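Local structure of exoglucanase A (Cellulomonas fimi, 7CBD) at residues 252-255 against 256-260. The protein hydrolyses beta-1,4-glucosidic bonds of cellulose with inversion of anomeric configuration, releasing cellobiose, through the family 6 catalytic domain described here. Numbering follows the deposited sequence. Where two conformers were deposited one is given.
Sequences NNTP and IRSSK
S258 reaches back three residues to P255 and grips one carbonyl oxygen twice, a compact example of a serine reinforcing a 3-10 turn. Its OG donates to P255 O over 2.7 Å, lying in the carbonyl plane at a C=O...O angle of 156°. The backbone bond from S258 N to P255 O, 3.0 Å, instead comes from above that plane, so the two donors do not compete for one direction. With OG set between the backbone N and the carbonyl carbon (chi1 73°), the hydroxyl folds back over the turn, where T254 CG2 packs 3.7 Å from S258 OG. Replacing S258 by alanine would leave the backbone bond in place, but P255 O would probably lose its in-plane donor and a small gap open beside the T254 methyl. Alongside, R257 CG rests 3.9 Å from P255 CB, while the extended chain carries NH1 to W264 O. One residue on, the double grip recurs: S259 N and S259 OG both donate to I256 O, the hydroxyl at 2.8 Å and more nearly in line with the carbonyl (173°). The turn leads out of the antiparallel hairpin of strands 250-251 and 254-255, with I256 and S259 packed on V320 of helix 316-323, away from the predicted catalytic aspartates.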
ATOM      1  N   ASN A 252      -7.578 -30.317  18.075  0.56 17.31           N
ATOM      2  CA  ASN A 252      -6.946 -31.317  18.932  0.56 18.24           C
ATOM      3  C   ASN A 252      -5.902 -30.682  19.850  0.56 17.83           C
ATOM      4  O   ASN A 252      -4.757 -31.131  19.944  0.56 18.38           O
ATOM      5  CB  ASN A 252      -6.375 -32.480  18.117  0.56 19.62           C
ATOM      6  CG  ASN A 252      -7.460 -33.387  17.563  0.56 20.66           C
ATOM      7  OD1 ASN A 252      -8.652 -33.135  17.751  0.56 20.58           O
ATOM      8  ND2 ASN A 252      -7.052 -34.450  16.878  0.56 21.78           N
ATOM      9  N   ASN A 253      -6.315 -29.608  20.526  1.00 16.33           N
ATOM     10  CA  ASN A 253      -5.470 -28.888  21.487  1.00 16.42           C
ATOM     11  C   ASN A 253      -4.234 -28.264  20.833  1.00 15.94           C
ATOM     12  O   ASN A 253      -3.202 -28.088  21.481  1.00 18.21           O
ATOM     13  CB  ASN A 253      -5.097 -29.767  22.692  1.00 16.43           C
ATOM     14  CG  ASN A 253      -4.640 -28.961  23.900  1.00 17.49           C
ATOM     15  OD1 ASN A 253      -5.158 -27.880  24.172  1.00 17.96           O
ATOM     16  ND2 ASN A 253      -3.663 -29.493  24.629  1.00 18.07           N
ATOM     17  N   THR A 254      -4.317 -27.920  19.546  1.00 14.74           N
ATOM     18  CA  THR A 254      -3.236 -27.207  18.861  1.00 13.41           C
ATOM     19  C   THR A 254      -3.819 -25.977  18.181  1.00 11.83           C
ATOM     20  O   THR A 254      -4.706 -26.111  17.314  1.00 12.38           O
ATOM     21  CB  THR A 254      -2.528 -28.100  17.841  1.00 15.21           C
ATOM     22  OG1 THR A 254      -2.096 -29.298  18.489  1.00 17.10           O
ATOM     23  CG2 THR A 254      -1.308 -27.389  17.266  1.00 15.77           C
ATOM     24  N   PRO A 255      -3.381 -24.772  18.541  1.00 11.03           N
ATOM     25  CA  PRO A 255      -3.930 -23.564  17.903  1.00 10.10           C
ATOM     26  C   PRO A 255      -3.508 -23.484  16.443  1.00 10.16           C
ATOM     27  O   PRO A 255      -2.337 -23.673  16.112  1.00 10.79           O
ATOM     28  CB  PRO A 255      -3.320 -22.419  18.728  1.00 11.62           C
ATOM     29  CG  PRO A 255      -2.859 -23.068  20.022  1.00 13.70           C
ATOM     30  CD  PRO A 255      -2.442 -24.452  19.630  1.00 12.91           C
ATOM     31  N   ILE A 256      -4.468 -23.188  15.563  1.00  9.94           N
ATOM     32  CA  ILE A 256      -4.102 -23.021  14.160  1.00  9.14           C
ATOM     33  C   ILE A 256      -3.154 -21.850  13.962  1.00  8.32           C
ATOM     34  O   ILE A 256      -2.389 -21.837  12.991  1.00  9.71           O
ATOM     35  CB  ILE A 256      -5.322 -22.945  13.210  1.00  8.93           C
ATOM     36  CG1 ILE A 256      -6.119 -21.649  13.424  1.00  8.65           C
ATOM     37  CG2 ILE A 256      -6.185 -24.196  13.358  1.00 11.28           C
ATOM     38  CD1 ILE A 256      -7.092 -21.329  12.286  1.00  9.65           C
ATOM     39  N   ARG A 257      -3.167 -20.862  14.864  1.00  7.85           N
ATOM     40  CA  ARG A 257      -2.223 -19.753  14.736  1.00  8.81           C
ATOM     41  C   ARG A 257      -0.775 -20.199  14.917  1.00  8.72           C
ATOM     42  O   ARG A 257       0.135 -19.492  14.473  1.00  9.35           O
ATOM     43  CB  ARG A 257      -2.564 -18.621  15.713  1.00  9.55           C
ATOM     44  CG  ARG A 257      -2.380 -19.001  17.170  1.00 10.82           C
ATOM     45  CD  ARG A 257      -2.697 -17.832  18.110  1.00 12.98           C
ATOM     46  NE  ARG A 257      -2.613 -18.208  19.521  1.00 14.49           N
ATOM     47  CZ  ARG A 257      -1.700 -17.745  20.374  1.00 15.28           C
ATOM     48  NH1 ARG A 257      -0.782 -16.879  19.968  1.00 16.08           N
ATOM     49  NH2 ARG A 257      -1.705 -18.148  21.641  1.00 16.04           N
ATOM     50  N   SER A 258      -0.541 -21.361  15.531  1.00  8.73           N
ATOM     51  CA  SER A 258       0.814 -21.877  15.675  1.00  9.32           C
ATOM     52  C   SER A 258       1.341 -22.518  14.400  1.00  9.35           C
ATOM     53  O   SER A 258       2.482 -22.993  14.391  1.00 10.89           O
ATOM     54  CB  SER A 258       0.892 -22.877  16.825  1.00 11.52           C
ATOM     55  OG  SER A 258       0.267 -24.097  16.484  1.00 11.10           O
ATOM     56  N   SER A 259       0.542 -22.548  13.337  1.00  8.49           N
ATOM     57  CA  SER A 259       1.001 -23.032  12.046  1.00  9.09           C
ATOM     58  C   SER A 259       2.234 -22.259  11.581  1.00  9.95           C
ATOM     59  O   SER A 259       2.470 -21.109  11.964  1.00  9.81           O
ATOM     60  CB  SER A 259      -0.110 -22.863  11.008  1.00  9.65           C
ATOM     61  OG  SER A 259      -0.501 -21.501  10.888  1.00  9.82           O
ATOM     62  N   LYS A 260       3.010 -22.909  10.709  1.00  9.88           N
ATOM     63  CA  LYS A 260       4.177 -22.283  10.094  1.00 10.27           C
ATOM     64  C   LYS A 260       3.820 -20.956   9.428  1.00  9.24           C
ATOM     65  O   LYS A 260       4.595 -19.994   9.477  1.00 10.59           O
ATOM     66  CB  LYS A 260       4.773 -23.262   9.076  1.00 11.57           C
ATOM     67  CG  LYS A 260       6.099 -22.853   8.453  1.00 12.80           C
ATOM     68  CD  LYS A 260       6.568 -23.898   7.433  1.00 14.03           C
ATOM     69  CE  LYS A 260       7.998 -23.632   6.981  1.00 15.55           C
ATOM     70  NZ  LYS A 260       8.543 -24.703   6.095  1.00 18.04           N
TER